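Local atomic coordinates of putative alpha-N-acetylgalactosaminidase (Bacillus halodurans C-125, PDB entry 3CC1), a protein that probably hydrolyses terminal alpha-linked N-acetylgalactosamine from glycoconjugates. Residues A[3-8]-A[343-348]; A[30-35]-A[100-105]; A[48-53]-A[106-111]; A[75-80]-A[126-131]; A[120-125]-A[134-139]. All coordinates share one frame; numbering follows the deposited sequence. Where two conformers were deposited one is given.

In the fold
Contacts 2 and 3 belong to the parallel barrel. Their centres lie 7 Å apart, and they share one hydrophobic layer: contact 3 pairs strands 49-52 and 109-115, and contact 2 packs helices 28-41 and 97-105 over them. Their segments alternate along the chain. Contact 4 joins two loops and contact 5 two short helices, their centres 29 and 31 Å from the centre of the chain. These two centres are 8 Å apart, and the contacts meet through Ser127 O and Ala136 N. Contact 1 lies 23 Å from contact 3 and 43 Å from contact 5, between centres. It joins the N-terminal segment to the start of the C-terminal beta sandwich, so the chain closes round all the others.

Contact 1 of 5, residues A[3-8]-A[343-348]; sequences EVNRLS and KSVLNR
At the edge of the C-terminal beta sandwich, Glu3 and Asn5 touch residues 343-347, which lead from helix 335-343 into strand 345-353. The two segments run roughly antiparallel, 156° apart, joined by one direct hydrogen bond. Leu346 N donates to Glu3 O at 2.8 Å. The Glu3 side chain lies over the corner that the chain turns at Leu346. Its CG stands beside the backbone N (chi1 -66°) and the chain beyond it is extended. This puts Glu3 CG 3.3 Å from Asn347 O and sends Glu3 OE1 to within 3.3 Å of Leu346 CD2. The carboxylate serves the assembly. Glu3 OE2 forms an intersubunit salt bridge with Arg348 of the second subunit, and Arg348 of this chain does the same with Glu3 of that subunit. With an alanine here, Arg348 of the second subunit would probably lose its carboxylate mate and the corner at Leu346 would be less covered. Asn5 packs where helix 335-343 gives way to the sandwich. Asn5 CB touches Ser344 O at 3.3 Å. Asn5 ND2 bonds to Gln342 O near the end of that helix. Asn5 OD1 instead accepts a hydrogen bond from a water at 2.7 Å, and the same water donates to Lys343 O. The Asn5 backbone N is buried without a partner. Farther out, Arg6 NH2 and Lys343 NZ lie 3.4 Å apart. Both are donors of like charge, which is likely to be mildly unfavourable. Arg6 NH1 is held by Ala9 O. Within residues 343-348, Asn347 ND2 donates to Ser344 OG at 2.9 Å and also bonds to Ile310 O.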
# COMPACT_ATOMS: atom_id res chain seq x y z
N GLU A 3 1.25 7.24 25.60
CA GLU A 3 0.06 7.93 26.15
C GLU A 3 0.28 8.75 27.42
O GLU A 3 -0.68 9.07 28.12
CB GLU A 3 -1.03 6.89 26.45
CG GLU A 3 -1.63 6.18 25.22
CD GLU A 3 -2.82 5.30 25.60
OE1 GLU A 3 -3.25 5.30 26.78
OE2 GLU A 3 -3.35 4.60 24.71
N VAL A 4 1.53 9.08 27.71
CA VAL A 4 1.89 9.90 28.86
C VAL A 4 2.57 11.18 28.42
O VAL A 4 3.19 11.25 27.38
CB VAL A 4 2.73 9.11 29.91
CG1 VAL A 4 1.90 7.94 30.46
CG2 VAL A 4 4.13 8.65 29.33
N ASN A 5 2.46 12.22 29.24
CA ASN A 5 3.08 13.51 28.93
C ASN A 5 4.43 13.65 29.65
O ASN A 5 5.18 14.60 29.42
CB ASN A 5 2.17 14.65 29.35
CG ASN A 5 2.04 14.77 30.85
OD1 ASN A 5 1.53 13.86 31.50
ND2 ASN A 5 2.51 15.88 31.42
N ARG A 6 4.71 12.72 30.56
CA ARG A 6 5.97 12.71 31.29
C ARG A 6 6.67 11.39 31.21
O ARG A 6 6.09 10.31 31.42
CB ARG A 6 5.77 13.08 32.76
CG ARG A 6 6.00 14.55 33.02
CD ARG A 6 5.85 14.96 34.48
NE ARG A 6 5.28 16.32 34.54
CZ ARG A 6 5.97 17.46 34.40
NH1 ARG A 6 7.30 17.48 34.24
NH2 ARG A 6 5.31 18.62 34.44
N LEU A 7 7.95 11.49 30.93
CA LEU A 7 8.85 10.36 30.91
C LEU A 7 10.05 10.75 31.75
O LEU A 7 10.64 11.81 31.56
CB LEU A 7 9.25 9.98 29.48
CG LEU A 7 8.17 9.44 28.55
CD1 LEU A 7 8.69 9.28 27.13
CD2 LEU A 7 7.62 8.14 29.09
N SER A 8 10.38 9.90 32.71
CA SER A 8 11.41 10.22 33.70
C SER A 8 11.25 11.65 34.18
O SER A 8 12.20 12.38 34.31
CB SER A 8 12.80 9.99 33.13
OG SER A 8 12.87 8.69 32.50
N LYS A 343 0.95 18.31 28.46
CA LYS A 343 0.17 17.85 29.62
C LYS A 343 -0.86 16.74 29.37
O LYS A 343 -1.30 16.10 30.32
CB LYS A 343 -0.54 19.05 30.26
CG LYS A 343 0.40 20.10 30.85
CD LYS A 343 1.11 19.59 32.11
CE LYS A 343 2.21 20.54 32.63
NZ LYS A 343 3.56 20.26 32.03
N SER A 344 -1.26 16.52 28.13
CA SER A 344 -2.34 15.56 27.87
C SER A 344 -1.87 14.10 28.01
O SER A 344 -0.68 13.79 27.95
CB SER A 344 -2.99 15.82 26.51
OG SER A 344 -2.16 15.43 25.45
N VAL A 345 -2.84 13.22 28.24
CA VAL A 345 -2.61 11.80 28.38
C VAL A 345 -3.57 10.98 27.51
O VAL A 345 -4.47 11.53 26.89
CB VAL A 345 -2.75 11.37 29.87
CG1 VAL A 345 -1.67 12.05 30.71
CG2 VAL A 345 -4.21 11.68 30.40
N LEU A 346 -3.34 9.69 27.42
CA LEU A 346 -4.23 8.79 26.66
C LEU A 346 -4.23 9.12 25.15
O LEU A 346 -5.15 8.81 24.41
CB LEU A 346 -5.64 8.88 27.24
CG LEU A 346 -5.80 8.29 28.65
CD1 LEU A 346 -7.24 8.54 29.13
CD2 LEU A 346 -5.40 6.81 28.75
N ASN A 347 -3.15 9.73 24.73
CA ASN A 347 -2.94 10.15 23.33
C ASN A 347 -3.04 8.98 22.38
O ASN A 347 -2.35 7.99 22.54
CB ASN A 347 -1.59 10.83 23.19
CG ASN A 347 -1.43 11.95 24.18
OD1 ASN A 347 -1.27 11.69 25.37
ND2 ASN A 347 -1.57 13.20 23.72
N ARG A 348 -3.95 9.09 21.43
CA ARG A 348 -4.36 7.92 20.65
C ARG A 348 -4.95 8.24 19.29
O ARG A 348 -5.62 9.26 19.08
CB ARG A 348 -5.35 7.07 21.45
CG ARG A 348 -6.71 7.72 21.70
CD ARG A 348 -7.42 6.98 22.83
NE ARG A 348 -8.71 7.55 23.19
CZ ARG A 348 -8.87 8.62 23.95
NH1 ARG A 348 -7.84 9.30 24.40
NH2 ARG A 348 -10.08 9.03 24.23
O HOH W 1 -0.60 15.04 32.77

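Contact 2 of 5, residues A[30-35]-A[100-105]; sequences EVLGNA and SDAIHD
Ile103 meets Val31 and Ala35 between two nearly parallel barrel helices. The helix segments run 9° apart, with their axes 10.4 Å from each other. Ile103 carries the largest share of the buried surface. Its CG1 stands beside the backbone N (chi1 -70°) and the chain then runs on extended. This brings Ile103 CD1 to 4.1 Å from Val31 CG1, the two side chains crossing at about a right angle. The Val31 branch that does the touching, CG1, lies anti to its own backbone N (chi1 174°). Ala35 CB touches the isoleucine lower down, 4.3 Å from Ile103 CG1. A second contact lies beside this one. Leu32 CG stands beside its backbone N. Leu32 CD1 carries on the extended line, and the other methyl, Leu32 CD2, touches Ala102 CB at 3.7 Å. The small methyl of Ala102 is met by the end of a longer branch. Ile50 and Phe110 of the sheet pack beneath Ile103. No hydrogen bond passes between the two segments. Only methyl and methylene groups meet here, so the fit depends on shape and dispersion, without directional bonds.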
# COMPACT_ATOMS: atom_id res chain seq x y z
N GLU A 30 24.30 33.91 15.71
CA GLU A 30 23.00 33.42 15.29
C GLU A 30 22.35 32.64 16.43
O GLU A 30 21.15 32.82 16.72
CB GLU A 30 23.06 32.61 14.00
CG GLU A 30 23.32 33.47 12.80
CD GLU A 30 23.94 32.74 11.62
OE1 GLU A 30 24.39 31.59 11.77
OE2 GLU A 30 23.99 33.32 10.51
N VAL A 31 23.12 31.79 17.11
CA VAL A 31 22.60 31.05 18.27
C VAL A 31 22.13 32.00 19.39
O VAL A 31 21.03 31.83 19.93
CB VAL A 31 23.65 30.06 18.83
CG1 VAL A 31 23.16 29.40 20.13
CG2 VAL A 31 24.03 29.04 17.75
N LEU A 32 22.95 32.98 19.74
CA LEU A 32 22.59 33.96 20.79
C LEU A 32 21.37 34.83 20.41
O LEU A 32 20.54 35.14 21.28
CB LEU A 32 23.78 34.85 21.16
CG LEU A 32 24.82 34.08 22.00
CD1 LEU A 32 26.09 34.89 22.28
CD2 LEU A 32 24.14 33.62 23.35
N GLY A 33 21.28 35.24 19.15
CA GLY A 33 20.12 35.99 18.68
C GLY A 33 18.83 35.21 18.86
O GLY A 33 17.85 35.72 19.34
N ASN A 34 18.84 33.93 18.49
CA ASN A 34 17.65 33.11 18.66
C ASN A 34 17.34 32.86 20.14
O ASN A 34 16.17 32.91 20.55
CB ASN A 34 17.77 31.82 17.87
CG ASN A 34 17.52 32.04 16.39
OD1 ASN A 34 16.37 31.97 15.95
ND2 ASN A 34 18.58 32.29 15.62
N ALA A 35 18.39 32.69 20.93
CA ALA A 35 18.29 32.47 22.38
C ALA A 35 17.65 33.70 23.04
O ALA A 35 16.77 33.58 23.90
CB ALA A 35 19.64 32.17 22.97
N SER A 100 27.07 28.25 26.50
CA SER A 100 26.09 27.66 27.37
C SER A 100 25.84 28.54 28.57
O SER A 100 24.72 28.65 29.00
CB SER A 100 26.46 26.22 27.77
OG SER A 100 27.48 26.15 28.73
N ASP A 101 26.89 29.21 29.05
CA ASP A 101 26.76 30.17 30.16
C ASP A 101 25.84 31.31 29.76
O ASP A 101 25.00 31.75 30.53
CB ASP A 101 28.12 30.79 30.54
CG ASP A 101 28.98 29.91 31.49
OD1 ASP A 101 28.52 28.90 32.04
OD2 ASP A 101 30.16 30.27 31.69
N ALA A 102 26.03 31.85 28.55
CA ALA A 102 25.18 32.93 28.06
C ALA A 102 23.71 32.47 27.96
O ALA A 102 22.78 33.23 28.25
CB ALA A 102 25.64 33.42 26.72
N ILE A 103 23.53 31.24 27.51
CA ILE A 103 22.19 30.68 27.30
C ILE A 103 21.53 30.46 28.67
O ILE A 103 20.36 30.80 28.85
CB ILE A 103 22.22 29.39 26.45
CG1 ILE A 103 22.59 29.73 24.97
CG2 ILE A 103 20.87 28.67 26.50
CD1 ILE A 103 22.97 28.54 24.15
N HIS A 104 22.30 29.92 29.62
CA HIS A 104 21.82 29.68 30.98
C HIS A 104 21.45 30.99 31.67
O HIS A 104 20.49 31.05 32.40
CB HIS A 104 22.85 28.94 31.82
CG HIS A 104 23.10 27.54 31.36
ND1 HIS A 104 24.30 26.90 31.58
CD2 HIS A 104 22.32 26.66 30.69
CE1 HIS A 104 24.24 25.68 31.08
NE2 HIS A 104 23.05 25.51 30.53
N ASP A 105 22.21 32.05 31.37
CA ASP A 105 21.96 33.37 31.94
C ASP A 105 20.66 33.94 31.43
O ASP A 105 20.09 34.79 32.07
CB ASP A 105 23.07 34.36 31.60
CG ASP A 105 24.37 34.08 32.37
OD1 ASP A 105 24.33 33.37 33.41
OD2 ASP A 105 25.42 34.56 31.92

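Contact 3 of 5, residues A[48-53]-A[106-111]; sequences EYIVVD and LGLKFG
Glu48 O accepts the backbone N-H of Lys109 at 2.8 Å and opens a ladder of four hydrogen bonds between parallel strands. Ile50 stands at its middle and bonds through both backbone atoms. Ile50 N donates to Lys109 O at 2.8 Å, and Ile50 O takes the N-H of Gly111. Val52 N closes the ladder on Gly111 O at 2.9 Å. Between these bonds the alpha carbons add weaker contacts, such as Phe110 CA against Ile50 O. At the start of the pair, Glu48 lies alongside the aliphatic chain of Lys109, with Glu48 OE1 3.0 Å from Lys109 CD. Lys109 NZ stays 4.6 Å from Glu48 OE1, beyond a salt bridge. A leucine in place of Glu48 would remove the carboxylate near this amino group, and Lys109 would probably turn more freely. The strand side chains alternate between two faces. On one, Tyr49 lies obliquely against Lys109, with Tyr49 CD1 3.7 Å from Lys109 CB. Val51 is paired with Gly111, whose lack of a side chain suits the close approach of the strands there. On the other face, Ile50 CG1 meets Leu108 CD1 at 3.9 Å. Phe110 CG lies opposite the backbone N (chi1 179°), which carries the ring back to strand 49-52. There Val52 CG2 reaches the ring edge, 3.8 Å from Phe110 CE1. Val31 and Ile103 of the flanking helices pack on this side. Gly107 ends helix 97-105 in a Schellman motif just before strand 109-115. Strand, helix and neighbouring parallel strand form a beta-alpha-beta crossover, the repeating element of a TIM barrel.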
# COMPACT_ATOMS: atom_id res chain seq x y z
N GLU A 48 12.45 26.23 25.77
CA GLU A 48 13.61 26.27 26.62
C GLU A 48 14.96 25.87 26.04
O GLU A 48 15.99 26.32 26.53
CB GLU A 48 13.31 25.53 27.91
CG GLU A 48 13.29 24.10 27.84
CD GLU A 48 13.37 23.51 29.25
OE1 GLU A 48 13.97 24.19 30.11
OE2 GLU A 48 12.85 22.37 29.50
N TYR A 49 14.97 25.03 25.02
CA TYR A 49 16.20 24.50 24.49
C TYR A 49 16.69 25.29 23.28
O TYR A 49 15.90 25.67 22.41
CB TYR A 49 16.03 23.04 24.10
CG TYR A 49 15.95 22.10 25.25
CD1 TYR A 49 17.10 21.72 25.93
CD2 TYR A 49 14.72 21.65 25.72
CE1 TYR A 49 17.04 20.89 27.04
CE2 TYR A 49 14.64 20.81 26.81
CZ TYR A 49 15.80 20.43 27.46
OH TYR A 49 15.75 19.58 28.54
N ILE A 50 17.99 25.54 23.26
CA ILE A 50 18.69 26.18 22.14
C ILE A 50 19.71 25.14 21.67
O ILE A 50 20.64 24.78 22.41
CB ILE A 50 19.35 27.51 22.57
CG1 ILE A 50 18.26 28.56 22.95
CG2 ILE A 50 20.35 28.04 21.49
CD1 ILE A 50 17.45 29.11 21.74
N VAL A 51 19.49 24.61 20.47
CA VAL A 51 20.21 23.39 20.03
C VAL A 51 20.98 23.62 18.76
O VAL A 51 20.41 24.05 17.75
CB VAL A 51 19.26 22.17 19.84
CG1 VAL A 51 20.06 20.87 19.48
CG2 VAL A 51 18.37 21.95 21.09
N VAL A 52 22.28 23.31 18.82
CA VAL A 52 23.17 23.43 17.70
C VAL A 52 23.24 22.07 17.04
O VAL A 52 23.57 21.06 17.65
CB VAL A 52 24.59 23.94 18.12
CG1 VAL A 52 25.59 23.82 16.95
CG2 VAL A 52 24.55 25.38 18.66
N ASP A 53 22.85 22.02 15.78
CA ASP A 53 22.87 20.76 15.07
C ASP A 53 24.32 20.35 14.64
O ASP A 53 25.33 20.98 15.02
CB ASP A 53 21.84 20.76 13.91
CG ASP A 53 21.15 19.38 13.73
OD1 ASP A 53 21.79 18.43 13.27
OD2 ASP A 53 20.00 19.22 14.15
N LEU A 106 20.20 33.46 30.28
CA LEU A 106 18.85 33.84 29.75
C LEU A 106 17.72 32.93 30.32
O LEU A 106 16.55 33.07 29.97
CB LEU A 106 18.84 33.80 28.22
CG LEU A 106 19.69 34.84 27.49
CD1 LEU A 106 19.90 34.48 25.98
CD2 LEU A 106 19.07 36.22 27.68
N GLY A 107 18.09 32.00 31.19
CA GLY A 107 17.16 31.04 31.75
C GLY A 107 16.79 29.92 30.78
O GLY A 107 15.72 29.32 30.89
N LEU A 108 17.66 29.65 29.82
CA LEU A 108 17.40 28.65 28.79
C LEU A 108 18.40 27.51 28.94
O LEU A 108 19.27 27.53 29.80
CB LEU A 108 17.47 29.30 27.41
CG LEU A 108 16.51 30.44 27.04
CD1 LEU A 108 16.82 30.94 25.64
CD2 LEU A 108 15.02 30.02 27.16
N LYS A 109 18.24 26.50 28.12
CA LYS A 109 19.08 25.29 28.15
C LYS A 109 19.76 25.10 26.80
O LYS A 109 19.25 25.53 25.76
CB LYS A 109 18.22 24.08 28.50
CG LYS A 109 17.81 24.07 29.98
CD LYS A 109 16.76 23.02 30.30
CE LYS A 109 16.36 23.03 31.82
NZ LYS A 109 17.55 22.99 32.71
N PHE A 110 20.94 24.47 26.83
CA PHE A 110 21.82 24.36 25.67
C PHE A 110 21.97 22.91 25.23
O PHE A 110 22.19 22.02 26.04
CB PHE A 110 23.22 24.94 25.96
CG PHE A 110 24.19 24.81 24.78
CD1 PHE A 110 23.91 25.42 23.57
CD2 PHE A 110 25.32 24.05 24.87
CE1 PHE A 110 24.76 25.30 22.49
CE2 PHE A 110 26.20 23.95 23.80
CZ PHE A 110 25.92 24.55 22.61
N GLY A 111 21.76 22.69 23.94
CA GLY A 111 21.84 21.37 23.38
C GLY A 111 22.71 21.29 22.14
O GLY A 111 22.93 22.29 21.44

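Contact 4 of 5, residues A[75-80]-A[126-131]; sequences DEYGRL and NSPVLG
Leu130 reaches Tyr77 and Arg79 with its two methyl branches, where the loop between strand 49-52 and helix 97-105 meets the loop between helices 120-125 and 136-139. Leu130 CG lies opposite the backbone N (chi1 -171°), which places CD1 and CD2 against Tyr77 and Arg79. Leu130 CD1 sits over the centre of the Tyr77 ring, 3.8 Å from the centroid and 8° off the normal, a CH-pi contact. Glu76 CG lies over the other face. Leu130 CD2 covers a face of the Arg79 guanidinium, 3.5 Å from Arg79 NH1. Pro128 CG meets Tyr77 CD1 at 4.0 Å, and Pro128 O lies at the ring edge. A CA-H...O contact joins Tyr77 CA to Pro128 O at 3.1 Å. Polar links run through water. One water donates to Tyr77 O at 2.7 Å and accepts from Leu130 N. Another bonds to Ser127 OG and, weakly, to Glu76 O. Internal bonds hold the type I turn from Asp75 to Gly78. Asp75 OD1 takes the N-H groups of Tyr77 and Arg79 from opposite faces, the first forming an Asx turn. Asp75 OD2 uses its syn lone pair for a salt bridge with Arg79 NE at 2.8 Å. Arg79 NH1 goes on to Ser168 O of helix 162-175. The loops meet through methyls laid on a ring and a guanidinium face, and through bridging waters, with no direct hydrogen bond.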
# COMPACT_ATOMS: atom_id res chain seq x y z
N ASP A 75 40.33 17.67 19.79
CA ASP A 75 41.37 17.65 20.80
C ASP A 75 42.27 16.44 20.65
O ASP A 75 42.12 15.62 19.75
CB ASP A 75 40.81 17.84 22.22
CG ASP A 75 40.12 16.62 22.80
OD1 ASP A 75 40.29 15.51 22.27
OD2 ASP A 75 39.44 16.79 23.86
N GLU A 76 43.28 16.39 21.50
CA GLU A 76 44.30 15.37 21.41
C GLU A 76 43.81 13.98 21.76
O GLU A 76 44.52 13.02 21.54
CB GLU A 76 45.54 15.72 22.26
CG GLU A 76 45.29 16.23 23.64
CD GLU A 76 46.40 17.23 24.10
OE1 GLU A 76 47.49 16.76 24.53
OE2 GLU A 76 46.14 18.46 24.04
N TYR A 77 42.61 13.89 22.31
CA TYR A 77 42.02 12.60 22.74
C TYR A 77 40.89 12.18 21.82
O TYR A 77 40.06 11.36 22.16
CB TYR A 77 41.52 12.71 24.18
CG TYR A 77 42.59 13.23 25.09
CD1 TYR A 77 43.72 12.47 25.36
CD2 TYR A 77 42.49 14.50 25.66
CE1 TYR A 77 44.73 12.96 26.17
CE2 TYR A 77 43.49 14.99 26.49
CZ TYR A 77 44.60 14.21 26.72
OH TYR A 77 45.56 14.71 27.58
N GLY A 78 40.85 12.79 20.64
CA GLY A 78 39.92 12.36 19.61
C GLY A 78 38.51 12.87 19.82
O GLY A 78 37.55 12.35 19.24
N ARG A 79 38.39 13.93 20.61
CA ARG A 79 37.12 14.60 20.85
C ARG A 79 36.92 15.87 20.04
O ARG A 79 37.67 16.84 20.13
CB ARG A 79 36.99 14.93 22.34
CG ARG A 79 37.25 13.71 23.23
CD ARG A 79 36.95 13.98 24.69
NE ARG A 79 37.85 14.99 25.24
CZ ARG A 79 37.93 15.31 26.53
NH1 ARG A 79 37.16 14.72 27.42
NH2 ARG A 79 38.80 16.23 26.92
N LEU A 80 35.82 15.88 19.28
CA LEU A 80 35.51 16.99 18.42
C LEU A 80 35.18 18.27 19.23
O LEU A 80 34.63 18.21 20.32
CB LEU A 80 34.38 16.61 17.45
CG LEU A 80 34.63 15.50 16.43
CD1 LEU A 80 33.31 15.03 15.81
CD2 LEU A 80 35.63 16.02 15.39
N ASN A 126 45.55 8.18 15.28
CA ASN A 126 45.65 7.23 16.37
C ASN A 126 45.61 7.90 17.73
O ASN A 126 46.40 7.60 18.62
CB ASN A 126 46.91 6.37 16.24
CG ASN A 126 46.80 5.08 17.05
OD1 ASN A 126 45.72 4.55 17.26
ND2 ASN A 126 47.93 4.60 17.52
N SER A 127 44.64 8.78 17.90
CA SER A 127 44.49 9.56 19.12
C SER A 127 44.32 8.66 20.34
O SER A 127 43.55 7.71 20.31
CB SER A 127 43.29 10.48 19.00
OG SER A 127 43.40 11.28 17.85
N PRO A 128 45.04 8.97 21.44
CA PRO A 128 44.79 8.28 22.72
C PRO A 128 43.39 8.51 23.26
O PRO A 128 42.81 9.59 23.14
CB PRO A 128 45.85 8.88 23.66
CG PRO A 128 46.13 10.23 23.08
CD PRO A 128 46.06 10.02 21.57
N VAL A 129 42.84 7.46 23.84
CA VAL A 129 41.57 7.52 24.51
C VAL A 129 41.79 7.92 25.97
O VAL A 129 42.47 7.25 26.74
CB VAL A 129 40.76 6.20 24.37
CG1 VAL A 129 39.46 6.27 25.20
CG2 VAL A 129 40.48 5.88 22.88
N LEU A 130 41.19 9.03 26.34
CA LEU A 130 41.36 9.60 27.67
C LEU A 130 40.81 8.66 28.74
O LEU A 130 39.71 8.16 28.64
CB LEU A 130 40.65 10.95 27.74
CG LEU A 130 40.85 11.84 28.95
CD1 LEU A 130 42.36 12.20 29.15
CD2 LEU A 130 39.98 13.07 28.77
N GLY A 131 41.62 8.38 29.75
CA GLY A 131 41.16 7.51 30.84
C GLY A 131 41.22 6.05 30.47
O GLY A 131 40.60 5.17 31.12
O HOH W 2 45.22 13.15 18.17
O HOH W 3 39.07 10.23 24.46
O HOH W 4 40.72 8.87 20.76

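Contact 5 of 5, residues A[120-125]-A[134-139]; sequences RQAVYE and KTAREI
Arg137, Val123 and Ala136 join helix 120-125 to the short, weakly bonded helix 136-139. Both lie in the region between strand 109-115 and helix 162-175 of the TIM-barrel domain. Asn126 closes helix 120-125 in a Schellman motif, and the chain then loops back. Ala136 points its methyl at helix 120-125. Ala136 CB comes 3.3 Å from Ala122 O and 4.0 Å from Ala122 CB. Val123 CG2 lies a little farther from the same methyl. Ile118, on the short strand before the helix, also packs on Val123 and Ala136. The backbone of Ala136 is also bonded to Ser127, just after helix 120-125. Val123 turns CG1 opposite its backbone N (chi1 171°), and Val123 CG1 meets Arg137 CG at 4.0 Å. The two side chains cross there at a slant. Arg137 is extended from CG to NE and runs to the end of helix 120-125. Its backbone N bonds to Asn126 OD1, which ties the start of the reach to the helix end. A positive group by the C-terminal carbonyls would be expected to suit the helix dipole. The guanidinium works through one edge. Arg137 NE gives a nearly straight bond to Val123 O, 2.8 Å long, with the oxygen in the guanidinium plane. Arg137 NH2 donates to Tyr124 O at 2.7 Å, and this second oxygen is tilted 25° out of that plane.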
# COMPACT_ATOMS: atom_id res chain seq x y z
N ARG A 120 36.95 9.78 12.11
CA ARG A 120 37.91 9.08 11.30
C ARG A 120 39.30 9.70 11.47
O ARG A 120 40.31 9.05 11.34
CB ARG A 120 37.47 9.15 9.83
CG ARG A 120 36.16 8.44 9.55
CD ARG A 120 36.05 8.22 8.05
NE ARG A 120 34.73 7.74 7.71
CZ ARG A 120 34.37 7.42 6.48
NH1 ARG A 120 35.25 7.48 5.50
NH2 ARG A 120 33.14 7.06 6.22
N GLN A 121 39.29 11.00 11.70
CA GLN A 121 40.49 11.80 11.91
C GLN A 121 41.26 11.34 13.16
O GLN A 121 42.50 11.34 13.17
CB GLN A 121 40.09 13.26 12.02
CG GLN A 121 41.27 14.21 12.10
CD GLN A 121 40.80 15.67 12.03
OE1 GLN A 121 40.16 16.07 11.08
NE2 GLN A 121 41.13 16.45 13.04
N ALA A 122 40.52 10.94 14.20
CA ALA A 122 41.11 10.34 15.39
C ALA A 122 41.74 9.00 15.06
O ALA A 122 42.79 8.65 15.56
CB ALA A 122 40.06 10.21 16.51
N VAL A 123 41.10 8.25 14.19
CA VAL A 123 41.61 6.92 13.84
C VAL A 123 42.91 7.11 13.05
O VAL A 123 43.92 6.48 13.33
CB VAL A 123 40.54 6.07 13.11
CG1 VAL A 123 41.16 4.79 12.58
CG2 VAL A 123 39.35 5.76 14.06
N TYR A 124 42.89 8.05 12.10
CA TYR A 124 44.09 8.40 11.32
C TYR A 124 45.24 8.77 12.23
O TYR A 124 46.34 8.29 12.06
CB TYR A 124 43.79 9.59 10.40
CG TYR A 124 45.01 10.25 9.76
CD1 TYR A 124 45.81 9.58 8.85
CD2 TYR A 124 45.31 11.58 10.04
CE1 TYR A 124 46.90 10.22 8.26
CE2 TYR A 124 46.39 12.21 9.47
CZ TYR A 124 47.17 11.54 8.58
OH TYR A 124 48.24 12.21 8.03
N GLU A 125 44.96 9.62 13.20
CA GLU A 125 46.00 10.20 14.04
C GLU A 125 46.35 9.22 15.15
O GLU A 125 47.30 9.41 15.88
CB GLU A 125 45.54 11.52 14.66
CG GLU A 125 45.43 12.70 13.67
CD GLU A 125 45.01 14.04 14.33
OE1 GLU A 125 45.16 14.16 15.56
OE2 GLU A 125 44.51 14.98 13.63
N LYS A 134 44.17 2.76 25.72
CA LYS A 134 44.04 2.40 24.31
C LYS A 134 44.00 3.64 23.43
O LYS A 134 43.90 4.74 23.91
CB LYS A 134 42.75 1.57 24.12
CG LYS A 134 42.70 0.33 25.03
CD LYS A 134 43.71 -0.70 24.62
CE LYS A 134 43.66 -1.92 25.51
NZ LYS A 134 44.74 -2.86 25.14
N THR A 135 44.07 3.41 22.14
CA THR A 135 43.98 4.46 21.15
C THR A 135 42.79 4.27 20.22
O THR A 135 42.16 3.22 20.19
CB THR A 135 45.19 4.46 20.24
OG1 THR A 135 45.22 3.22 19.49
CG2 THR A 135 46.47 4.62 21.03
N ALA A 136 42.54 5.29 19.40
CA ALA A 136 41.41 5.30 18.51
C ALA A 136 41.40 4.09 17.61
O ALA A 136 40.36 3.49 17.36
CB ALA A 136 41.36 6.60 17.67
N ARG A 137 42.56 3.71 17.10
CA ARG A 137 42.64 2.58 16.19
C ARG A 137 42.27 1.28 16.87
O ARG A 137 41.84 0.34 16.21
CB ARG A 137 44.02 2.44 15.57
CG ARG A 137 44.33 3.59 14.66
CD ARG A 137 45.70 3.44 14.01
NE ARG A 137 45.93 4.58 13.13
CZ ARG A 137 46.94 4.69 12.30
NH1 ARG A 137 47.84 3.71 12.23
NH2 ARG A 137 47.06 5.76 11.53
N GLU A 138 42.44 1.24 18.18
CA GLU A 138 42.20 0.01 18.92
C GLU A 138 40.75 -0.18 19.32
O GLU A 138 40.37 -1.24 19.78
CB GLU A 138 43.09 -0.04 20.16
CG GLU A 138 44.54 -0.11 19.79
CD GLU A 138 45.49 -0.06 20.99
OE1 GLU A 138 45.39 0.84 21.85
OE2 GLU A 138 46.37 -0.93 21.06
N ILE A 139 39.95 0.87 19.15
CA ILE A 139 38.56 0.84 19.54
C ILE A 139 37.60 1.08 18.37
O ILE A 139 36.43 0.81 18.52
CB ILE A 139 38.23 1.79 20.74
CG1 ILE A 139 38.33 3.28 20.34
CG2 ILE A 139 39.11 1.46 21.95
CD1 ILE A 139 37.49 4.28 21.30